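Acetyl-CoA hydrolase/transferase family protein (Porphyromonas gingivalis, PDB 2NVV) probably hydrolyses acetyl-CoA or transfers coenzyme A between acetate and other carboxylic acids, and binds zinc. Local coordinates at residues K165-L177 with L321-Y335. Residues are numbered along the deposited sequence; the frame is centred on the assembly and turned at random.
Sequences KEIMGMHDLCEPL and LDFFKDKILLRPQEY
Lys325 NZ is gripped by carbonyls from the short 3-10 segment 165-167 and the type II turn Ile167-Met170 that follows: it bonds to Met168 O at 2.6 Å and, weakly, to Glu166 O at 2.8 Å. The lysine stretches out with CG anti to its backbone N (chi1 -157°) and bends at the last torsion, which swings the ammonium among these oxygens; it meets Met168 O from above the carbonyl plane. A long, flexible cation suits a site where backbone oxygens gather. The turn supplies Met168 O, and Gly169 takes its positive-phi position, where a CB would press against the preceding carbonyl and lie close to the ammonium.

Beyond the turn the chains meet in a single bridge, His171 with Leu330. Leu330 N donates to Met170 O at 2.7 Å, and Asp172 N to Leu330 O at 2.9 Å, so both polar backbone atoms of Leu330 tie the loop to the edge of the three-stranded parallel sheet, whose next strand is 299-304.

Asp172 turns toward the strand, its CB against Leu329 CD1, and sends OD2 to Arg331 NH2 at 3.3 Å, a salt bridge with carboxylate and guanidinium planes 68° apart. Its carboxylate also accepts from the backbone N of Ile194 and Gly195, while the extended Arg331 chain brings its guanidinium to Ser303 and the Asp192 carbonyl as well.

Farther along, Cys174 SG approaches the Tyr335 ring obliquely, 4.4 Å from its centroid, a sulfur-aromatic contact. The compact, apolar Pro176 ring packs by CD beside Tyr335 and the Glu334 carboxylate, which Arg113 pairs with.

The seam joins the N-terminal and C-terminal family regions, with Leu330 about 10 Å from the predicted catalytic Glu284 between side chains. Ammonium on carbonyls, paired backbone groups and a multiply partnered ion pair thus match polar groups across a largely buried junction.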
loop_
_atom_site.group_PDB
_atom_site.type_symbol
_atom_site.label_atom_id
_atom_site.label_comp_id
_atom_site.label_asym_id
_atom_site.label_seq_id
_atom_site.Cartn_x
_atom_site.Cartn_y
_atom_site.Cartn_z
ATOM N N LYS A 165 25.588 -14.067 25.402
ATOM C CA LYS A 165 24.650 -13.174 26.069
ATOM C C LYS A 165 25.159 -11.741 26.081
ATOM O O LYS A 165 24.456 -10.829 26.532
ATOM C CB LYS A 165 24.403 -13.655 27.502
ATOM C CG LYS A 165 25.676 -14.016 28.236
ATOM C CD LYS A 165 25.389 -14.593 29.610
ATOM C CE LYS A 165 26.610 -15.336 30.152
ATOM N NZ LYS A 165 27.864 -14.512 30.111
ATOM N N GLU A 166 26.386 -11.542 25.598
ATOM C CA GLU A 166 26.976 -10.205 25.532
ATOM C C GLU A 166 26.269 -9.390 24.450
ATOM O O GLU A 166 26.450 -8.175 24.345
ATOM C CB GLU A 166 28.466 -10.294 25.227
ATOM C CG GLU A 166 29.316 -10.634 26.438
ATOM C CD GLU A 166 29.191 -12.082 26.872
ATOM O OE1 GLU A 166 29.532 -12.380 28.037
ATOM O OE2 GLU A 166 28.769 -12.923 26.048
ATOM N N ILE A 167 25.457 -10.084 23.655
ATOM C CA ILE A 167 24.681 -9.485 22.580
ATOM C C ILE A 167 23.628 -8.565 23.183
ATOM O O ILE A 167 23.140 -7.646 22.533
ATOM C CB ILE A 167 24.009 -10.597 21.727
ATOM C CG1 ILE A 167 25.067 -11.249 20.848
ATOM C CG2 ILE A 167 22.892 -10.042 20.881
ATOM C CD1 ILE A 167 25.858 -10.250 20.042
HETATM N N MSE A 168 23.292 -8.833 24.438
HETATM C CA MSE A 168 22.319 -8.045 25.183
HETATM C C MSE A 168 22.461 -6.563 24.840
HETATM O O MSE A 168 23.498 -5.957 25.109
HETATM C CB MSE A 168 22.556 -8.253 26.682
HETATM C CG MSE A 168 21.741 -7.347 27.599
HETATM SE SE MSE A 168 19.943 -7.953 27.935
HETATM C CE MSE A 168 20.281 -9.073 29.489
ATOM N N GLY A 169 21.421 -5.984 24.248
ATOM C CA GLY A 169 21.480 -4.578 23.886
ATOM C C GLY A 169 21.343 -4.349 22.394
ATOM O O GLY A 169 21.073 -3.229 21.955
HETATM N N MSE A 170 21.531 -5.402 21.607
HETATM C CA MSE A 170 21.420 -5.275 20.167
HETATM C C MSE A 170 19.989 -5.396 19.648
HETATM O O MSE A 170 19.734 -5.186 18.457
HETATM C CB MSE A 170 22.315 -6.298 19.482
HETATM C CG MSE A 170 23.793 -5.935 19.608
HETATM SE SE MSE A 170 24.996 -6.960 18.513
HETATM C CE MSE A 170 23.651 -7.586 17.158
ATOM N N HIS A 171 19.058 -5.739 20.536
ATOM C CA HIS A 171 17.661 -5.861 20.143
ATOM C C HIS A 171 16.877 -4.752 20.828
ATOM O O HIS A 171 17.288 -4.232 21.874
ATOM C CB HIS A 171 17.067 -7.211 20.570
ATOM C CG HIS A 171 17.971 -8.383 20.352
ATOM N ND1 HIS A 171 18.911 -8.782 21.280
ATOM C CD2 HIS A 171 18.083 -9.245 19.312
ATOM C CE1 HIS A 171 19.560 -9.836 20.822
ATOM N NE2 HIS A 171 19.077 -10.138 19.631
ATOM N N ASP A 172 15.751 -4.391 20.225
ATOM C CA ASP A 172 14.852 -3.380 20.767
ATOM C C ASP A 172 13.493 -4.055 20.608
ATOM O O ASP A 172 12.874 -4.008 19.550
ATOM C CB ASP A 172 14.948 -2.086 19.955
ATOM C CG ASP A 172 14.302 -0.907 20.660
ATOM O OD1 ASP A 172 14.247 -0.934 21.905
ATOM O OD2 ASP A 172 13.862 0.045 19.981
ATOM N N LEU A 173 13.064 -4.725 21.671
ATOM C CA LEU A 173 11.813 -5.480 21.661
ATOM C C LEU A 173 10.640 -4.819 22.354
ATOM O O LEU A 173 10.782 -4.258 23.435
ATOM C CB LEU A 173 12.019 -6.866 22.293
ATOM C CG LEU A 173 13.019 -7.884 21.721
ATOM C CD1 LEU A 173 13.010 -7.862 20.204
ATOM C CD2 LEU A 173 14.393 -7.570 22.223
ATOM N N CYS A 174 9.476 -4.900 21.717
ATOM C CA CYS A 174 8.252 -4.354 22.275
ATOM C C CYS A 174 7.086 -4.486 21.315
ATOM O O CYS A 174 7.233 -4.949 20.183
ATOM C CB CYS A 174 8.427 -2.875 22.693
ATOM S SG CYS A 174 8.955 -1.703 21.404
ATOM N N GLU A 175 5.919 -4.088 21.807
ATOM C CA GLU A 175 4.683 -4.100 21.048
ATOM C C GLU A 175 3.940 -2.862 21.480
ATOM O O GLU A 175 4.074 -2.422 22.615
ATOM C CB GLU A 175 3.832 -5.312 21.401
ATOM C CG GLU A 175 4.436 -6.636 21.016
ATOM C CD GLU A 175 3.532 -7.787 21.373
ATOM O OE1 GLU A 175 3.296 -7.991 22.588
ATOM O OE2 GLU A 175 3.059 -8.476 20.434
ATOM N N PRO A 176 3.144 -2.277 20.579
ATOM C CA PRO A 176 2.390 -1.073 20.941
ATOM C C PRO A 176 1.006 -1.456 21.450
ATOM O O PRO A 176 0.567 -2.590 21.285
ATOM C CB PRO A 176 2.313 -0.320 19.623
ATOM C CG PRO A 176 2.112 -1.441 18.654
ATOM C CD PRO A 176 3.094 -2.507 19.123
ATOM N N LEU A 177 0.322 -0.511 22.084
ATOM C CA LEU A 177 -1.030 -0.771 22.543
ATOM C C LEU A 177 -1.822 -0.913 21.244
ATOM O O LEU A 177 -1.353 -0.513 20.180
ATOM C CB LEU A 177 -1.547 0.413 23.367
ATOM C CG LEU A 177 -1.395 0.406 24.894
ATOM C CD1 LEU A 177 -0.326 -0.567 25.332
ATOM C CD2 LEU A 177 -1.074 1.830 25.373
ATOM N N LEU A 321 32.297 -6.753 19.685
ATOM C CA LEU A 321 31.066 -6.118 20.129
ATOM C C LEU A 321 31.420 -4.669 20.467
ATOM O O LEU A 321 30.561 -3.791 20.517
ATOM C CB LEU A 321 30.508 -6.857 21.343
ATOM C CG LEU A 321 29.382 -7.857 21.051
ATOM C CD1 LEU A 321 29.668 -8.631 19.803
ATOM C CD2 LEU A 321 29.223 -8.802 22.241
ATOM N N ASP A 322 32.713 -4.433 20.671
ATOM C CA ASP A 322 33.242 -3.098 20.971
ATOM C C ASP A 322 32.932 -2.092 19.862
ATOM O O ASP A 322 32.747 -0.895 20.106
ATOM C CB ASP A 322 34.762 -3.161 21.158
ATOM C CG ASP A 322 35.422 -4.226 20.288
ATOM O OD1 ASP A 322 35.130 -5.425 20.525
ATOM O OD2 ASP A 322 36.230 -3.886 19.388
ATOM N N PHE A 323 32.875 -2.605 18.641
ATOM C CA PHE A 323 32.620 -1.799 17.472
ATOM C C PHE A 323 31.185 -1.910 16.947
ATOM O O PHE A 323 30.566 -0.898 16.628
ATOM C CB PHE A 323 33.612 -2.212 16.378
ATOM C CG PHE A 323 33.424 -1.497 15.075
ATOM C CD1 PHE A 323 33.899 -0.197 14.905
ATOM C CD2 PHE A 323 32.766 -2.116 14.018
ATOM C CE1 PHE A 323 33.718 0.471 13.692
ATOM C CE2 PHE A 323 32.577 -1.456 12.800
ATOM C CZ PHE A 323 33.052 -0.165 12.636
ATOM N N PHE A 324 30.659 -3.131 16.876
ATOM C CA PHE A 324 29.326 -3.360 16.327
ATOM C C PHE A 324 28.112 -3.153 17.221
ATOM O O PHE A 324 27.068 -2.738 16.744
ATOM C CB PHE A 324 29.254 -4.767 15.728
ATOM C CG PHE A 324 30.264 -5.019 14.648
ATOM C CD1 PHE A 324 31.538 -5.473 14.966
ATOM C CD2 PHE A 324 29.950 -4.783 13.320
ATOM C CE1 PHE A 324 32.487 -5.686 13.974
ATOM C CE2 PHE A 324 30.883 -4.988 12.317
ATOM C CZ PHE A 324 32.159 -5.443 12.644
ATOM N N LYS A 325 28.255 -3.443 18.505
ATOM C CA LYS A 325 27.155 -3.339 19.460
ATOM C C LYS A 325 26.277 -2.089 19.354
ATOM O O LYS A 325 25.048 -2.182 19.359
ATOM C CB LYS A 325 27.696 -3.459 20.886
ATOM C CG LYS A 325 26.657 -3.905 21.895
ATOM C CD LYS A 325 27.314 -4.663 23.046
ATOM C CE LYS A 325 26.260 -5.249 23.962
ATOM N NZ LYS A 325 25.233 -5.943 23.152
ATOM N N ASP A 326 26.913 -0.932 19.249
ATOM C CA ASP A 326 26.206 0.340 19.152
ATOM C C ASP A 326 25.906 0.773 17.713
ATOM O O ASP A 326 25.479 1.905 17.478
ATOM C CB ASP A 326 27.033 1.427 19.838
ATOM C CG ASP A 326 28.493 1.391 19.408
ATOM O OD1 ASP A 326 29.185 0.398 19.736
ATOM O OD2 ASP A 326 28.948 2.344 18.735
ATOM N N LYS A 327 26.127 -0.117 16.749
ATOM C CA LYS A 327 25.882 0.230 15.354
ATOM C C LYS A 327 24.828 -0.636 14.698
ATOM O O LYS A 327 24.388 -0.346 13.585
ATOM C CB LYS A 327 27.171 0.140 14.550
ATOM C CG LYS A 327 28.234 1.126 14.971
ATOM C CD LYS A 327 29.538 0.897 14.212
ATOM C CE LYS A 327 30.601 1.879 14.690
ATOM N NZ LYS A 327 30.721 1.870 16.182
ATOM N N ILE A 328 24.425 -1.697 15.389
ATOM C CA ILE A 328 23.416 -2.602 14.863
ATOM C C ILE A 328 22.276 -2.677 15.846
ATOM O O ILE A 328 22.504 -2.767 17.039
ATOM C CB ILE A 328 23.975 -4.028 14.671
ATOM C CG1 ILE A 328 25.156 -4.004 13.699
ATOM C CG2 ILE A 328 22.870 -4.954 14.160
ATOM C CD1 ILE A 328 25.936 -5.295 13.680
ATOM N N LEU A 329 21.049 -2.631 15.345
ATOM C CA LEU A 329 19.877 -2.721 16.207
ATOM C C LEU A 329 18.840 -3.578 15.500
ATOM O O LEU A 329 18.471 -3.285 14.365
ATOM C CB LEU A 329 19.300 -1.333 16.481
ATOM C CG LEU A 329 18.234 -1.239 17.576
ATOM C CD1 LEU A 329 18.816 -1.658 18.925
ATOM C CD2 LEU A 329 17.735 0.185 17.639
ATOM N N LEU A 330 18.395 -4.647 16.163
ATOM C CA LEU A 330 17.402 -5.540 15.582
ATOM C C LEU A 330 16.032 -5.315 16.221
ATOM O O LEU A 330 15.902 -5.274 17.448
ATOM C CB LEU A 330 17.838 -6.996 15.748
ATOM C CG LEU A 330 19.206 -7.357 15.163
ATOM C CD1 LEU A 330 19.433 -8.842 15.295
ATOM C CD2 LEU A 330 19.273 -6.962 13.713
ATOM N N ARG A 331 15.014 -5.178 15.372
ATOM C CA ARG A 331 13.649 -4.924 15.821
ATOM C C ARG A 331 12.660 -5.960 15.280
ATOM O O ARG A 331 12.967 -6.711 14.345
ATOM C CB ARG A 331 13.190 -3.543 15.340
ATOM C CG ARG A 331 14.172 -2.395 15.545
ATOM C CD ARG A 331 13.720 -1.200 14.716
ATOM N NE ARG A 331 14.631 -0.058 14.774
ATOM C CZ ARG A 331 14.657 0.823 15.769
ATOM N NH1 ARG A 331 15.518 1.835 15.741
ATOM N NH2 ARG A 331 13.820 0.700 16.795
ATOM N N PRO A 332 11.457 -6.022 15.877
ATOM C CA PRO A 332 10.457 -6.980 15.398
ATOM C C PRO A 332 10.035 -6.404 14.057
ATOM O O PRO A 332 10.114 -5.203 13.874
ATOM C CB PRO A 332 9.347 -6.874 16.443
ATOM C CG PRO A 332 10.072 -6.408 17.683
ATOM C CD PRO A 332 10.999 -5.369 17.116
ATOM N N GLN A 333 9.592 -7.241 13.127
ATOM C CA GLN A 333 9.191 -6.758 11.804
ATOM C C GLN A 333 8.025 -5.773 11.895
ATOM O O GLN A 333 7.750 -5.009 10.963
ATOM C CB GLN A 333 8.836 -7.943 10.897
ATOM C CG GLN A 333 7.646 -8.767 11.351
ATOM C CD GLN A 333 7.636 -10.144 10.712
ATOM O OE1 GLN A 333 8.528 -10.957 10.963
ATOM N NE2 GLN A 333 6.637 -10.413 9.882
ATOM N N GLU A 334 7.341 -5.777 13.030
ATOM C CA GLU A 334 6.238 -4.855 13.222
ATOM C C GLU A 334 6.792 -3.443 13.221
ATOM O O GLU A 334 6.108 -2.500 12.847
ATOM C CB GLU A 334 5.526 -5.138 14.547
ATOM C CG GLU A 334 4.628 -4.008 15.019
ATOM C CD GLU A 334 3.551 -4.469 15.985
ATOM O OE1 GLU A 334 3.832 -5.332 16.849
ATOM O OE2 GLU A 334 2.418 -3.952 15.881
ATOM N N TYR A 335 8.043 -3.309 13.639
ATOM C CA TYR A 335 8.706 -2.009 13.675
ATOM C C TYR A 335 9.690 -1.786 12.534
ATOM O O TYR A 335 9.707 -0.720 11.943
ATOM C CB TYR A 335 9.421 -1.817 14.998
ATOM C CG TYR A 335 8.473 -1.630 16.154
ATOM C CD1 TYR A 335 7.911 -2.726 16.814
ATOM C CD2 TYR A 335 8.119 -0.347 16.577
ATOM C CE1 TYR A 335 7.022 -2.544 17.864
ATOM C CE2 TYR A 335 7.231 -0.156 17.620
ATOM C CZ TYR A 335 6.686 -1.251 18.262
ATOM O OH TYR A 335 5.813 -1.037 19.302
#